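Side-chain contacts in leucine aminopeptidase (Legionella pneumophila, PDB 5GNE), which probably acts as a zinc-dependent metalloaminopeptidase, removing residues from the amino-terminal ends of peptides: residues Q119-Y124 / A138-Q143; V162-K167 / Y235-R240; F168-V173 / A190-L195. All blocks are in the same frame, centred on the assembly; numbering follows the deposited sequence.

Contact 1 joins helices 111-123 and 132-151, the second of which packs on strand 170-177 of the central mixed sheet. Contacts 2 and 3 lie in that sheet and its adjoining loops. Their centres are about 6 Å apart, whereas that of contact 1 is about 11 Å from contact 3 and about 16 Å from contact 2. Contact 1 comes first in the chain. Both segments of contact 3 fall between those of contact 2. Strands 157-164 and 170-177 are neighbours, and hydrogen bonds tie contacts 2 and 3 together. V173 packs on A138, F141 and K142 of contact 1. Contacts 2 and 3 hold ligands of two zinc ions, while contact 1 packs helices nearby.

Contact 1 of 3, residues Q119-Y124 / A138-Q143; sequences QHLTSY and AQWFKQ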
ATOM      1  N   GLN A 119     -12.312   2.284 -13.762  1.00 56.42           N
ATOM      2  CA  GLN A 119     -12.433   2.098 -15.202  1.00 62.46           C
ATOM      3  C   GLN A 119     -11.194   2.617 -15.920  1.00 58.44           C
ATOM      4  O   GLN A 119     -10.712   1.982 -16.845  1.00 67.51           O
ATOM      5  CB  GLN A 119     -13.682   2.803 -15.751  1.00 57.01           C
ATOM      6  CG  GLN A 119     -14.993   2.180 -15.328  1.00 57.10           C
ATOM      7  CD  GLN A 119     -16.186   2.952 -15.848  1.00 72.63           C
ATOM      8  OE1 GLN A 119     -16.346   4.143 -15.563  1.00 68.93           O
ATOM      9  NE2 GLN A 119     -17.028   2.280 -16.633  1.00 74.89           N
ATOM     10  N   HIS A 120     -10.640   3.739 -15.465  1.00 49.31           N
ATOM     11  CA  HIS A 120      -9.471   4.280 -16.141  1.00 50.65           C
ATOM     12  C   HIS A 120      -8.231   3.399 -15.944  1.00 58.45           C
ATOM     13  O   HIS A 120      -7.565   3.048 -16.920  1.00 63.93           O
ATOM     14  CB  HIS A 120      -9.182   5.704 -15.675  1.00 49.29           C
ATOM     15  CG  HIS A 120      -7.983   6.318 -16.334  1.00 64.87           C
ATOM     16  ND1 HIS A 120      -8.000   6.798 -17.627  1.00 61.35           N
ATOM     17  CD2 HIS A 120      -6.714   6.498 -15.883  1.00 64.83           C
ATOM     18  CE1 HIS A 120      -6.801   7.261 -17.941  1.00 64.07           C
ATOM     19  NE2 HIS A 120      -6.005   7.097 -16.898  1.00 65.26           N
ATOM     20  N   LEU A 121      -7.932   3.030 -14.702  1.00 51.64           N
ATOM     21  CA  LEU A 121      -6.701   2.284 -14.405  1.00 58.69           C
ATOM     22  C   LEU A 121      -6.729   0.891 -15.015  1.00 62.60           C
ATOM     23  O   LEU A 121      -5.702   0.341 -15.421  1.00 59.20           O
ATOM     24  CB  LEU A 121      -6.473   2.159 -12.897  1.00 49.51           C
ATOM     25  CG  LEU A 121      -6.258   3.492 -12.186  1.00 48.73           C
ATOM     26  CD1 LEU A 121      -6.200   3.297 -10.678  1.00 39.97           C
ATOM     27  CD2 LEU A 121      -5.008   4.189 -12.730  1.00 40.41           C
ATOM     28  N   THR A 122      -7.915   0.302 -14.998  1.00 57.73           N
ATOM     29  CA  THR A 122      -8.087  -1.045 -15.474  1.00 63.47           C
ATOM     30  C   THR A 122      -8.160  -1.098 -17.009  1.00 65.65           C
ATOM     31  O   THR A 122      -8.136  -2.177 -17.596  1.00 56.87           O
ATOM     32  CB  THR A 122      -9.342  -1.655 -14.856  1.00 67.58           C
ATOM     33  OG1 THR A 122      -9.181  -3.071 -14.787  1.00 89.40           O
ATOM     34  CG2 THR A 122     -10.579  -1.313 -15.694  1.00 57.29           C
ATOM     35  N   SER A 123      -8.243   0.063 -17.656  1.00 61.24           N
ATOM     36  CA  SER A 123      -8.274   0.096 -19.114  1.00 64.98           C
ATOM     37  C   SER A 123      -6.855  -0.025 -19.685  1.00 65.01           C
ATOM     38  O   SER A 123      -6.683  -0.387 -20.847  1.00 74.30           O
ATOM     39  CB  SER A 123      -8.966   1.361 -19.627  1.00 71.37           C
ATOM     40  OG  SER A 123      -8.100   2.480 -19.587  1.00 90.48           O
ATOM     41  N   TYR A 124      -5.840   0.301 -18.882  1.00 60.66           N
ATOM     42  CA  TYR A 124      -4.445   0.059 -19.282  1.00 65.03           C
ATOM     43  C   TYR A 124      -4.215  -1.424 -19.519  1.00 62.23           C
ATOM     44  O   TYR A 124      -4.798  -2.264 -18.833  1.00 67.91           O
ATOM     45  CB  TYR A 124      -3.454   0.540 -18.221  1.00 68.26           C
ATOM     46  CG  TYR A 124      -3.380   2.033 -18.012  1.00 65.54           C
ATOM     47  CD1 TYR A 124      -2.763   2.864 -18.948  1.00 58.81           C
ATOM     48  CD2 TYR A 124      -3.897   2.610 -16.857  1.00 70.42           C
ATOM     49  CE1 TYR A 124      -2.678   4.235 -18.736  1.00 61.98           C
ATOM     50  CE2 TYR A 124      -3.821   3.970 -16.636  1.00 66.44           C
ATOM     51  CZ  TYR A 124      -3.210   4.780 -17.570  1.00 66.13           C
ATOM     52  OH  TYR A 124      -3.139   6.140 -17.340  1.00 69.14           O
ATOM     53  N   ALA A 138       1.204   6.312 -13.088  1.00 43.97           N
ATOM     54  CA  ALA A 138       1.759   7.128 -12.020  1.00 41.99           C
ATOM     55  C   ALA A 138       1.565   8.601 -12.349  1.00 48.00           C
ATOM     56  O   ALA A 138       1.117   9.373 -11.506  1.00 50.22           O
ATOM     57  CB  ALA A 138       3.225   6.805 -11.802  1.00 35.48           C
ATOM     58  N   GLN A 139       1.886   8.987 -13.579  1.00 55.99           N
ATOM     59  CA  GLN A 139       1.720  10.387 -13.984  1.00 61.59           C
ATOM     60  C   GLN A 139       0.275  10.822 -13.896  1.00 54.83           C
ATOM     61  O   GLN A 139      -0.024  11.929 -13.456  1.00 63.07           O
ATOM     62  CB  GLN A 139       2.259  10.626 -15.394  1.00 53.86           C
ATOM     63  CG  GLN A 139       3.740  10.383 -15.477  1.00 57.77           C
ATOM     64  CD  GLN A 139       4.263  10.387 -16.881  1.00 66.69           C
ATOM     65  OE1 GLN A 139       3.606   9.913 -17.806  1.00 78.61           O
ATOM     66  NE2 GLN A 139       5.463  10.923 -17.055  1.00 71.27           N
ATOM     67  N   TRP A 140      -0.613   9.951 -14.345  1.00 51.21           N
ATOM     68  CA  TRP A 140      -2.046  10.175 -14.227  1.00 53.11           C
ATOM     69  C   TRP A 140      -2.461  10.514 -12.785  1.00 58.25           C
ATOM     70  O   TRP A 140      -3.140  11.510 -12.525  1.00 60.39           O
ATOM     71  CB  TRP A 140      -2.799   8.952 -14.746  1.00 52.04           C
ATOM     72  CG  TRP A 140      -4.267   9.143 -14.777  1.00 56.95           C
ATOM     73  CD1 TRP A 140      -4.990   9.789 -15.742  1.00 59.58           C
ATOM     74  CD2 TRP A 140      -5.213   8.673 -13.813  1.00 58.88           C
ATOM     75  NE1 TRP A 140      -6.322   9.753 -15.435  1.00 62.22           N
ATOM     76  CE2 TRP A 140      -6.491   9.082 -14.253  1.00 63.28           C
ATOM     77  CE3 TRP A 140      -5.106   7.947 -12.619  1.00 57.43           C
ATOM     78  CZ2 TRP A 140      -7.658   8.789 -13.546  1.00 64.05           C
ATOM     79  CZ3 TRP A 140      -6.268   7.662 -11.907  1.00 61.92           C
ATOM     80  CH2 TRP A 140      -7.527   8.085 -12.373  1.00 66.20           C
ATOM     81  N   PHE A 141      -2.048   9.667 -11.855  1.00 54.95           N
ATOM     82  CA  PHE A 141      -2.402   9.826 -10.462  1.00 49.44           C
ATOM     83  C   PHE A 141      -1.991  11.190  -9.944  1.00 47.29           C
ATOM     84  O   PHE A 141      -2.789  11.886  -9.313  1.00 49.35           O
ATOM     85  CB  PHE A 141      -1.736   8.724  -9.626  1.00 44.32           C
ATOM     86  CG  PHE A 141      -1.990   8.833  -8.153  1.00 38.93           C
ATOM     87  CD1 PHE A 141      -1.133   9.569  -7.342  1.00 36.73           C
ATOM     88  CD2 PHE A 141      -3.063   8.174  -7.578  1.00 39.18           C
ATOM     89  CE1 PHE A 141      -1.352   9.676  -5.983  1.00 42.79           C
ATOM     90  CE2 PHE A 141      -3.297   8.247  -6.219  1.00 42.68           C
ATOM     91  CZ  PHE A 141      -2.436   9.009  -5.409  1.00 50.40           C
ATOM     92  N   LYS A 142      -0.757  11.588 -10.259  1.00 58.21           N
ATOM     93  CA  LYS A 142      -0.210  12.861  -9.786  1.00 55.50           C
ATOM     94  C   LYS A 142      -1.085  13.993 -10.286  1.00 52.15           C
ATOM     95  O   LYS A 142      -1.446  14.911  -9.549  1.00 53.94           O
ATOM     96  CB  LYS A 142       1.237  13.057 -10.252  1.00 42.89           C
ATOM     97  CG  LYS A 142       1.944  14.202  -9.514  1.00 49.62           C
ATOM     98  CD  LYS A 142       3.227  14.674 -10.189  1.00 51.97           C
ATOM     99  CE  LYS A 142       3.854  15.821  -9.404  1.00 53.51           C
ATOM    100  NZ  LYS A 142       3.138  17.117  -9.638  1.00 62.09           N
ATOM    101  N   GLN A 143      -1.403  13.924 -11.560  1.00 52.45           N
ATOM    102  CA  GLN A 143      -2.192  14.959 -12.198  1.00 57.94           C
ATOM    103  C   GLN A 143      -3.625  14.992 -11.659  1.00 56.56           C
ATOM    104  O   GLN A 143      -4.212  16.071 -11.546  1.00 54.82           O
ATOM    105  CB  GLN A 143      -2.149  14.757 -13.707  1.00 62.78           C
ATOM    106  CG  GLN A 143      -3.294  15.341 -14.462  1.00 83.97           C
ATOM    107  CD  GLN A 143      -3.286  14.852 -15.881  1.00112.06           C
ATOM    108  OE1 GLN A 143      -2.374  15.164 -16.646  1.00124.70           O
ATOM    109  NE2 GLN A 143      -4.273  14.035 -16.234  1.00118.48           N
TER
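Near the end of helix 111-123, the CA of L121 lies 9.2 Å from the CA of W140 in helix 132-151. The space between the helices is bridged mainly by two aromatic rings. H120 and W140 both point toward the opposite helix. Their side chains run past each other in opposite directions. The imidazole lies over the indole as an offset stack, with 3.7 Å between the H120 ring centre and that of the five-membered ring of W140. The planes are 23° apart, so the rings are close to parallel. CD2 of H120 sits above the middle of one indole face, 3.1 Å from W140 CE2. H120 NE2 lies over the pyrrole side, 3.0 Å from W140 NE1. That nitrogen pair is not a hydrogen bond, because the approach is across the ring faces. The H120 torsion helps set this up: CG is trans to the backbone N (chi1 180°), which extends the ring out from its helix. H120 NE2 also makes a weak bond to Y124 OH. The same hydroxyl meets W140 at the base of its side chain, 3.8 Å from CB. At the benzo end, L121 CD2 touches W140 CE3 at 3.8 Å and comes in obliquely. L121 also packs on S206 and I209 of helix 202-221, and W140 packs on L213. The contact is only partly buried. It is plain helix-helix packing by a His-Trp stack: helix 132-151 packs on strand 170-177 of the central sheet, and helix 111-123 packs against helices 132-151 and 202-221.

Contact 2 of 3, residues V162-K167 / Y235-R240; sequences VKTGNK and YAAEER. With ZN (zinc ion), chain C.
T164 OG1, seated 3.3 Å from A236 CB, is hydrogen-bonded to the backbone O of Q170. The hydroxyl is therefore satisfied although the alanine methyl beside it offers no polar partner. Its methyl branch faces the next alanine, with T164 CG2 4.0 Å from A237 CB. One torsion serves both branches. At chi1 -53° OG1 stands beside the backbone N while CG2 is trans to it, and each branch meets its own alanine. No hydrogen bond crosses between the two segments. I243 of helix 243-254 packs on both T164 and A237. T164 is also the centre of an inverse gamma turn. Segment 162-167 comes from strand 157-164, an outermost strand of the mixed sheet. The opposing segment, 235-240, leaves strand 230-235 and carries two adjacent glutamates into the metal site, as in other M28 peptidases. A237 has a positive phi (52°) and begins a type I turn that ends at R240. The turn is closed by a hydrogen bond from R240 N to A237 O at 2.9 Å. Beyond the turn, the R240 side chain forms a salt bridge through NH2 with D196. Within it, E239 reaches one zinc ion through OE2, at 2.4 Å. D204 and H344 are the other protein ligands of this metal. A water is a further ligand, 2.1 Å from the zinc. It donates a 3.2 Å hydrogen bond to E238 OE2. E238 does not bind the metal directly here, since its OE1 is 3.7 Å from the zinc. The E238 chain bends at chi2 (-89°), which brings its carboxylate round to this water.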
ATOM      1  N   VAL A 162       8.729  10.166  -6.355  1.00 48.64           N
ATOM      2  CA  VAL A 162       9.870   9.577  -5.689  1.00 47.47           C
ATOM      3  C   VAL A 162      10.407   8.429  -6.544  1.00 48.89           C
ATOM      4  O   VAL A 162       9.727   7.440  -6.758  1.00 50.51           O
ATOM      5  CB  VAL A 162       9.526   9.082  -4.296  1.00 48.64           C
ATOM      6  CG1 VAL A 162      10.709   8.295  -3.719  1.00 44.88           C
ATOM      7  CG2 VAL A 162       9.167  10.278  -3.392  1.00 44.29           C
ATOM      8  N   LYS A 163      11.612   8.626  -7.067  1.00 50.85           N
ATOM      9  CA  LYS A 163      12.304   7.709  -7.960  1.00 51.65           C
ATOM     10  C   LYS A 163      12.341   6.306  -7.378  1.00 48.21           C
ATOM     11  O   LYS A 163      12.611   6.132  -6.199  1.00 55.81           O
ATOM     12  CB  LYS A 163      13.743   8.215  -8.146  1.00 62.49           C
ATOM     13  CG  LYS A 163      14.306   8.268  -9.544  1.00 69.18           C
ATOM     14  CD  LYS A 163      15.705   8.917  -9.508  1.00 82.23           C
ATOM     15  CE  LYS A 163      15.629  10.415  -9.137  1.00 94.12           C
ATOM     16  NZ  LYS A 163      16.881  11.216  -9.388  1.00 98.48           N
ATOM     17  N   THR A 164      12.107   5.298  -8.207  1.00 51.39           N
ATOM     18  CA  THR A 164      12.182   3.919  -7.728  1.00 57.10           C
ATOM     19  C   THR A 164      13.595   3.423  -7.984  1.00 45.67           C
ATOM     20  O   THR A 164      13.825   2.452  -8.697  1.00 47.89           O
ATOM     21  CB  THR A 164      11.100   3.014  -8.383  1.00 49.51           C
ATOM     22  OG1 THR A 164       9.822   3.626  -8.199  1.00 45.26           O
ATOM     23  CG2 THR A 164      11.043   1.634  -7.705  1.00 39.39           C
ATOM     24  N   GLY A 165      14.541   4.113  -7.352  1.00 58.56           N
ATOM     25  CA  GLY A 165      15.954   3.874  -7.569  1.00 56.67           C
ATOM     26  C   GLY A 165      16.282   3.938  -9.046  1.00 59.35           C
ATOM     27  O   GLY A 165      15.755   4.767  -9.787  1.00 63.43           O
ATOM     28  N   ASN A 166      17.150   3.041  -9.481  1.00 63.59           N
ATOM     29  CA  ASN A 166      17.523   3.034 -10.892  0.54 64.32           C
ATOM     30  C   ASN A 166      17.057   1.746 -11.532  1.00 63.49           C
ATOM     31  O   ASN A 166      17.432   1.428 -12.649  1.00 72.55           O
ATOM     32  CB  ASN A 166      19.037   3.208 -11.072  0.54 70.72           C
ATOM     33  CG  ASN A 166      19.474   4.669 -11.031  0.54 69.24           C
ATOM     34  OD1 ASN A 166      18.770   5.560 -11.511  0.54 69.27           O
ATOM     35  ND2 ASN A 166      20.649   4.915 -10.466  0.54 68.86           N
ATOM     36  N   LYS A 167      16.207   1.021 -10.821  1.00 61.72           N
ATOM     37  CA  LYS A 167      15.789  -0.287 -11.297  1.00 63.00           C
ATOM     38  C   LYS A 167      14.506  -0.266 -12.093  1.00 59.45           C
ATOM     39  O   LYS A 167      14.300  -1.135 -12.933  1.00 67.53           O
ATOM     40  CB  LYS A 167      15.651  -1.251 -10.112  1.00 66.31           C
ATOM     41  CG  LYS A 167      16.754  -1.067  -9.086  1.00 85.13           C
ATOM     42  CD  LYS A 167      16.646  -2.045  -7.937  1.00 97.93           C
ATOM     43  CE  LYS A 167      17.699  -3.150  -8.047  1.00100.76           C
ATOM     44  NZ  LYS A 167      17.636  -4.158  -6.924  1.00 90.78           N
ATOM     45  N   TYR A 235       2.255   3.925  -4.529  1.00 35.39           N
ATOM     46  CA  TYR A 235       3.523   3.210  -4.583  1.00 37.78           C
ATOM     47  C   TYR A 235       3.778   2.594  -5.943  1.00 42.64           C
ATOM     48  O   TYR A 235       2.924   1.898  -6.503  1.00 36.42           O
ATOM     49  CB  TYR A 235       3.585   2.092  -3.521  1.00 31.38           C
ATOM     50  CG  TYR A 235       3.267   2.552  -2.114  1.00 32.62           C
ATOM     51  CD1 TYR A 235       4.113   3.422  -1.455  1.00 32.35           C
ATOM     52  CD2 TYR A 235       2.108   2.143  -1.462  1.00 32.04           C
ATOM     53  CE1 TYR A 235       3.836   3.858  -0.163  1.00 32.00           C
ATOM     54  CE2 TYR A 235       1.827   2.572  -0.168  1.00 26.78           C
ATOM     55  CZ  TYR A 235       2.696   3.423   0.479  1.00 28.30           C
ATOM     56  OH  TYR A 235       2.421   3.855   1.759  1.00 35.06           O
ATOM     57  N   ALA A 236       4.979   2.819  -6.457  1.00 39.94           N
ATOM     58  CA  ALA A 236       5.442   2.087  -7.632  1.00 41.22           C
ATOM     59  C   ALA A 236       5.869   0.676  -7.222  1.00 36.04           C
ATOM     60  O   ALA A 236       6.142   0.427  -6.067  1.00 30.59           O
ATOM     61  CB  ALA A 236       6.594   2.816  -8.269  1.00 35.34           C
ATOM     62  N   ALA A 237       5.910  -0.236  -8.183  1.00 35.19           N
ATOM     63  CA  ALA A 237       6.659  -1.478  -8.065  1.00 34.53           C
ATOM     64  C   ALA A 237       6.398  -2.321  -6.816  1.00 41.65           C
ATOM     65  O   ALA A 237       7.304  -3.032  -6.327  1.00 37.94           O
ATOM     66  CB  ALA A 237       8.163  -1.141  -8.132  1.00 37.84           C
ATOM     67  N   GLU A 238       5.176  -2.284  -6.303  1.00 35.66           N
ATOM     68  CA  GLU A 238       4.867  -3.141  -5.158  1.00 35.39           C
ATOM     69  C   GLU A 238       5.018  -4.614  -5.541  1.00 34.15           C
ATOM     70  O   GLU A 238       5.360  -5.451  -4.713  1.00 36.33           O
ATOM     71  CB  GLU A 238       3.471  -2.854  -4.628  1.00 31.36           C
ATOM     72  CG  GLU A 238       3.081  -3.638  -3.382  1.00 30.90           C
ATOM     73  CD  GLU A 238       2.426  -4.980  -3.706  1.00 42.38           C
ATOM     74  OE1 GLU A 238       2.169  -5.256  -4.906  1.00 43.49           O
ATOM     75  OE2 GLU A 238       2.162  -5.758  -2.762  1.00 36.68           O
ATOM     76  N   GLU A 239       4.791  -4.906  -6.815  1.00 37.90           N
ATOM     77  CA  GLU A 239       4.864  -6.269  -7.324  1.00 33.93           C
ATOM     78  C   GLU A 239       6.307  -6.688  -7.559  1.00 33.32           C
ATOM     79  O   GLU A 239       6.567  -7.781  -8.037  1.00 47.73           O
ATOM     80  CB  GLU A 239       4.006  -6.414  -8.602  1.00 38.60           C
ATOM     81  CG  GLU A 239       2.462  -6.201  -8.366  1.00 51.20           C
ATOM     82  CD  GLU A 239       1.842  -7.317  -7.538  1.00 54.56           C
ATOM     83  OE1 GLU A 239       2.621  -8.202  -7.119  1.00 65.97           O
ATOM     84  OE2 GLU A 239       0.595  -7.334  -7.317  1.00 40.78           O
ATOM     85  N   ARG A 240       7.244  -5.828  -7.176  1.00 37.93           N
ATOM     86  CA  ARG A 240       8.686  -6.127  -7.265  1.00 38.46           C
ATOM     87  C   ARG A 240       9.329  -6.094  -5.880  1.00 37.80           C
ATOM     88  O   ARG A 240      10.234  -5.304  -5.619  1.00 47.45           O
ATOM     89  CB  ARG A 240       9.392  -5.114  -8.200  1.00 35.75           C
ATOM     90  CG  ARG A 240       8.592  -4.828  -9.486  1.00 32.41           C
ATOM     91  CD  ARG A 240       8.581  -6.039 -10.439  1.00 32.34           C
ATOM     92  NE  ARG A 240       7.783  -5.738 -11.614  1.00 58.95           N
ATOM     93  CZ  ARG A 240       7.832  -6.377 -12.782  1.00 55.45           C
ATOM     94  NH1 ARG A 240       8.688  -7.369 -12.988  1.00 51.42           N
ATOM     95  NH2 ARG A 240       7.032  -5.979 -13.765  1.00 48.33           N
TER
HETATM   96 ZN    ZN C 401      -0.049  -8.215  -5.240  1.00112.49          ZN
HETATM   97  O   HOH W   1       0.007  -8.130  -3.182  1.00 37.49           O

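Contact 3 of 3, residues F168-V173 / A190-L195; sequences FIQPSV and AHIDTL. With ZN (zinc ion), chain D.
The side-chain amide of Q170 packs closely against I192 and D193, just beyond the end of strand 185-191. Its two ends meet different neighbours. NE2 lies 3.4 Å from I192 CG2, and OE1 is 3.2 Å from D193 CB. The Q170 chain crosses D193 at about a right angle, and the amide and carboxylate planes are 79° apart. The extended Q170 chain, with CG trans to the backbone N, carries the amide across from strand 170-177. No hydrogen bond links the two segments here. Outside partners fix the amide instead: OE1 accepts from A237 N, and NE2 is hydrogen-bonded to G134 O and R127 O. These bonds define which end is oxygen and which is nitrogen. This buried part is tight, but the segment changes character before Q170. At I169 the chain turns a corner, and that side chain is exposed and does not touch the 190-195 segment. On the inner side, D193 turns its carboxylate away from Q170 toward H191. H191 ND1 donates to D193 OD1 over 2.7 Å, with an N-H...O angle of 135°. The donor is on the syn side but 33° out of the carboxylate plane. H191 NE2 binds a zinc ion at 2.3 Å, together with D204 and D266. D193 OD2 accepts from E239 N, in the loop that supplies a ligand to the other zinc. These bonds suggest a second-shell role for D193: it probably helps to hold the H191 ring in a rotation that directs NE2 at its metal, and it ties this segment to segment 235-240.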
ATOM      1  N   PHE A 168      13.628   0.694 -11.809  1.00 55.71           N
ATOM      2  CA  PHE A 168      12.305   0.725 -12.447  1.00 51.06           C
ATOM      3  C   PHE A 168      11.872   2.115 -12.897  1.00 48.85           C
ATOM      4  O   PHE A 168      11.886   3.060 -12.114  1.00 51.62           O
ATOM      5  CB  PHE A 168      11.271   0.128 -11.494  1.00 49.68           C
ATOM      6  CG  PHE A 168      11.456  -1.346 -11.245  1.00 47.97           C
ATOM      7  CD1 PHE A 168      11.093  -2.279 -12.208  1.00 52.40           C
ATOM      8  CD2 PHE A 168      12.057  -1.798 -10.082  1.00 45.33           C
ATOM      9  CE1 PHE A 168      11.270  -3.655 -11.982  1.00 48.33           C
ATOM     10  CE2 PHE A 168      12.245  -3.165  -9.853  1.00 43.43           C
ATOM     11  CZ  PHE A 168      11.853  -4.092 -10.800  1.00 34.27           C
ATOM     12  N   ILE A 169      11.463   2.232 -14.157  1.00 55.83           N
ATOM     13  CA  ILE A 169      11.080   3.533 -14.704  1.00 55.99           C
ATOM     14  C   ILE A 169       9.817   4.116 -14.061  1.00 58.16           C
ATOM     15  O   ILE A 169       9.593   5.318 -14.101  1.00 66.71           O
ATOM     16  CB  ILE A 169      10.895   3.469 -16.244  1.00 55.17           C
ATOM     17  CG1 ILE A 169       9.948   2.342 -16.648  1.00 56.40           C
ATOM     18  CG2 ILE A 169      12.227   3.290 -16.943  1.00 48.85           C
ATOM     19  CD1 ILE A 169       9.540   2.396 -18.115  1.00 47.45           C
ATOM     20  N   GLN A 170       8.984   3.276 -13.473  1.00 55.58           N
ATOM     21  CA  GLN A 170       7.773   3.771 -12.827  1.00 50.11           C
ATOM     22  C   GLN A 170       8.094   4.392 -11.464  1.00 47.51           C
ATOM     23  O   GLN A 170       8.633   3.730 -10.586  1.00 40.75           O
ATOM     24  CB  GLN A 170       6.764   2.629 -12.678  1.00 49.47           C
ATOM     25  CG  GLN A 170       5.486   2.994 -11.959  1.00 41.28           C
ATOM     26  CD  GLN A 170       4.672   1.768 -11.626  1.00 48.09           C
ATOM     27  OE1 GLN A 170       5.097   0.926 -10.844  1.00 57.54           O
ATOM     28  NE2 GLN A 170       3.508   1.653 -12.221  1.00 46.30           N
ATOM     29  N   PRO A 171       7.750   5.673 -11.272  1.00 50.21           N
ATOM     30  CA  PRO A 171       8.028   6.306  -9.981  1.00 46.18           C
ATOM     31  C   PRO A 171       6.851   6.161  -9.030  1.00 48.88           C
ATOM     32  O   PRO A 171       5.724   5.897  -9.481  1.00 39.22           O
ATOM     33  CB  PRO A 171       8.207   7.775 -10.353  1.00 41.49           C
ATOM     34  CG  PRO A 171       7.255   7.946 -11.455  1.00 42.69           C
ATOM     35  CD  PRO A 171       7.199   6.640 -12.231  1.00 43.66           C
ATOM     36  N   SER A 172       7.099   6.357  -7.742  1.00 40.27           N
ATOM     37  CA  SER A 172       6.015   6.495  -6.789  1.00 40.03           C
ATOM     38  C   SER A 172       5.507   7.934  -6.818  1.00 42.65           C
ATOM     39  O   SER A 172       6.233   8.834  -7.230  1.00 46.10           O
ATOM     40  CB  SER A 172       6.512   6.137  -5.390  1.00 43.89           C
ATOM     41  OG  SER A 172       6.694   4.747  -5.289  1.00 43.69           O
ATOM     42  N   VAL A 173       4.307   8.171  -6.300  1.00 43.24           N
ATOM     43  CA  VAL A 173       3.790   9.522  -6.215  1.00 30.97           C
ATOM     44  C   VAL A 173       3.316   9.820  -4.811  1.00 44.77           C
ATOM     45  O   VAL A 173       2.443   9.129  -4.280  1.00 47.88           O
ATOM     46  CB  VAL A 173       2.626   9.730  -7.176  1.00 41.51           C
ATOM     47  CG1 VAL A 173       2.112  11.166  -7.071  1.00 40.87           C
ATOM     48  CG2 VAL A 173       3.030   9.369  -8.610  1.00 33.73           C
ATOM     49  N   ALA A 190      -1.514   3.221  -1.418  1.00 31.37           N
ATOM     50  CA  ALA A 190      -1.959   2.074  -2.203  1.00 26.67           C
ATOM     51  C   ALA A 190      -0.929   1.902  -3.296  1.00 26.89           C
ATOM     52  O   ALA A 190      -0.225   2.847  -3.610  1.00 30.89           O
ATOM     53  CB  ALA A 190      -3.357   2.326  -2.786  1.00 28.42           C
ATOM     54  N   HIS A 191      -0.797   0.728  -3.874  1.00 28.55           N
ATOM     55  CA  HIS A 191       0.177   0.589  -4.945  1.00 39.94           C
ATOM     56  C   HIS A 191      -0.479   0.623  -6.319  1.00 38.96           C
ATOM     57  O   HIS A 191      -1.576   0.101  -6.502  1.00 40.96           O
ATOM     58  CB  HIS A 191       1.023  -0.671  -4.761  1.00 33.62           C
ATOM     59  CG  HIS A 191       0.342  -1.968  -5.082  1.00 38.26           C
ATOM     60  ND1 HIS A 191       0.370  -2.517  -6.346  1.00 46.53           N
ATOM     61  CD2 HIS A 191      -0.267  -2.878  -4.290  1.00 30.95           C
ATOM     62  CE1 HIS A 191      -0.249  -3.689  -6.335  1.00 36.29           C
ATOM     63  NE2 HIS A 191      -0.643  -3.936  -5.102  1.00 41.91           N
ATOM     64  N   ILE A 192       0.182   1.319  -7.246  1.00 38.53           N
ATOM     65  CA  ILE A 192      -0.350   1.626  -8.574  1.00 40.50           C
ATOM     66  C   ILE A 192      -0.040   0.540  -9.596  1.00 44.32           C
ATOM     67  O   ILE A 192      -0.664   0.468 -10.649  1.00 50.95           O
ATOM     68  CB  ILE A 192       0.235   2.953  -9.100  1.00 44.07           C
ATOM     69  CG1 ILE A 192      -0.567   3.508 -10.283  1.00 46.15           C
ATOM     70  CG2 ILE A 192       1.673   2.758  -9.536  1.00 49.13           C
ATOM     71  CD1 ILE A 192      -1.835   4.195  -9.910  1.00 47.87           C
ATOM     72  N   ASP A 193       0.931  -0.303  -9.283  1.00 46.13           N
ATOM     73  CA  ASP A 193       1.523  -1.157 -10.294  1.00 43.90           C
ATOM     74  C   ASP A 193       0.835  -2.501 -10.378  1.00 44.36           C
ATOM     75  O   ASP A 193      -0.040  -2.830  -9.568  1.00 44.65           O
ATOM     76  CB  ASP A 193       3.009  -1.354 -10.012  1.00 45.23           C
ATOM     77  CG  ASP A 193       3.237  -2.266  -8.860  1.00 48.49           C
ATOM     78  OD1 ASP A 193       2.587  -1.983  -7.836  1.00 57.12           O
ATOM     79  OD2 ASP A 193       4.013  -3.255  -8.965  1.00 47.36           O
ATOM     80  N   THR A 194       1.199  -3.245 -11.415  1.00 47.44           N
ATOM     81  CA  THR A 194       0.768  -4.622 -11.579  1.00 49.33           C
ATOM     82  C   THR A 194       1.893  -5.453 -12.193  1.00 49.61           C
ATOM     83  O   THR A 194       2.930  -4.906 -12.538  1.00 59.74           O
ATOM     84  CB  THR A 194      -0.471  -4.682 -12.463  1.00 59.25           C
ATOM     85  OG1 THR A 194      -1.031  -6.002 -12.409  1.00 78.26           O
ATOM     86  CG2 THR A 194      -0.068  -4.369 -13.872  1.00 41.07           C
ATOM     87  N   LEU A 195       1.675  -6.751 -12.402  1.00 52.93           N
ATOM     88  CA  LEU A 195       2.630  -7.551 -13.183  1.00 62.41           C
ATOM     89  C   LEU A 195       2.635  -7.193 -14.671  1.00 60.98           C
ATOM     90  O   LEU A 195       1.836  -6.386 -15.132  1.00 65.73           O
ATOM     91  CB  LEU A 195       2.353  -9.048 -13.031  1.00 60.63           C
ATOM     92  CG  LEU A 195       2.644  -9.623 -11.641  1.00 51.83           C
ATOM     93  CD1 LEU A 195       2.385 -11.120 -11.657  1.00 52.47           C
ATOM     94  CD2 LEU A 195       4.067  -9.313 -11.187  1.00 56.14           C
TER
HETATM   95 ZN    ZN D 402      -1.533  -5.691  -3.931  1.00 86.19          ZN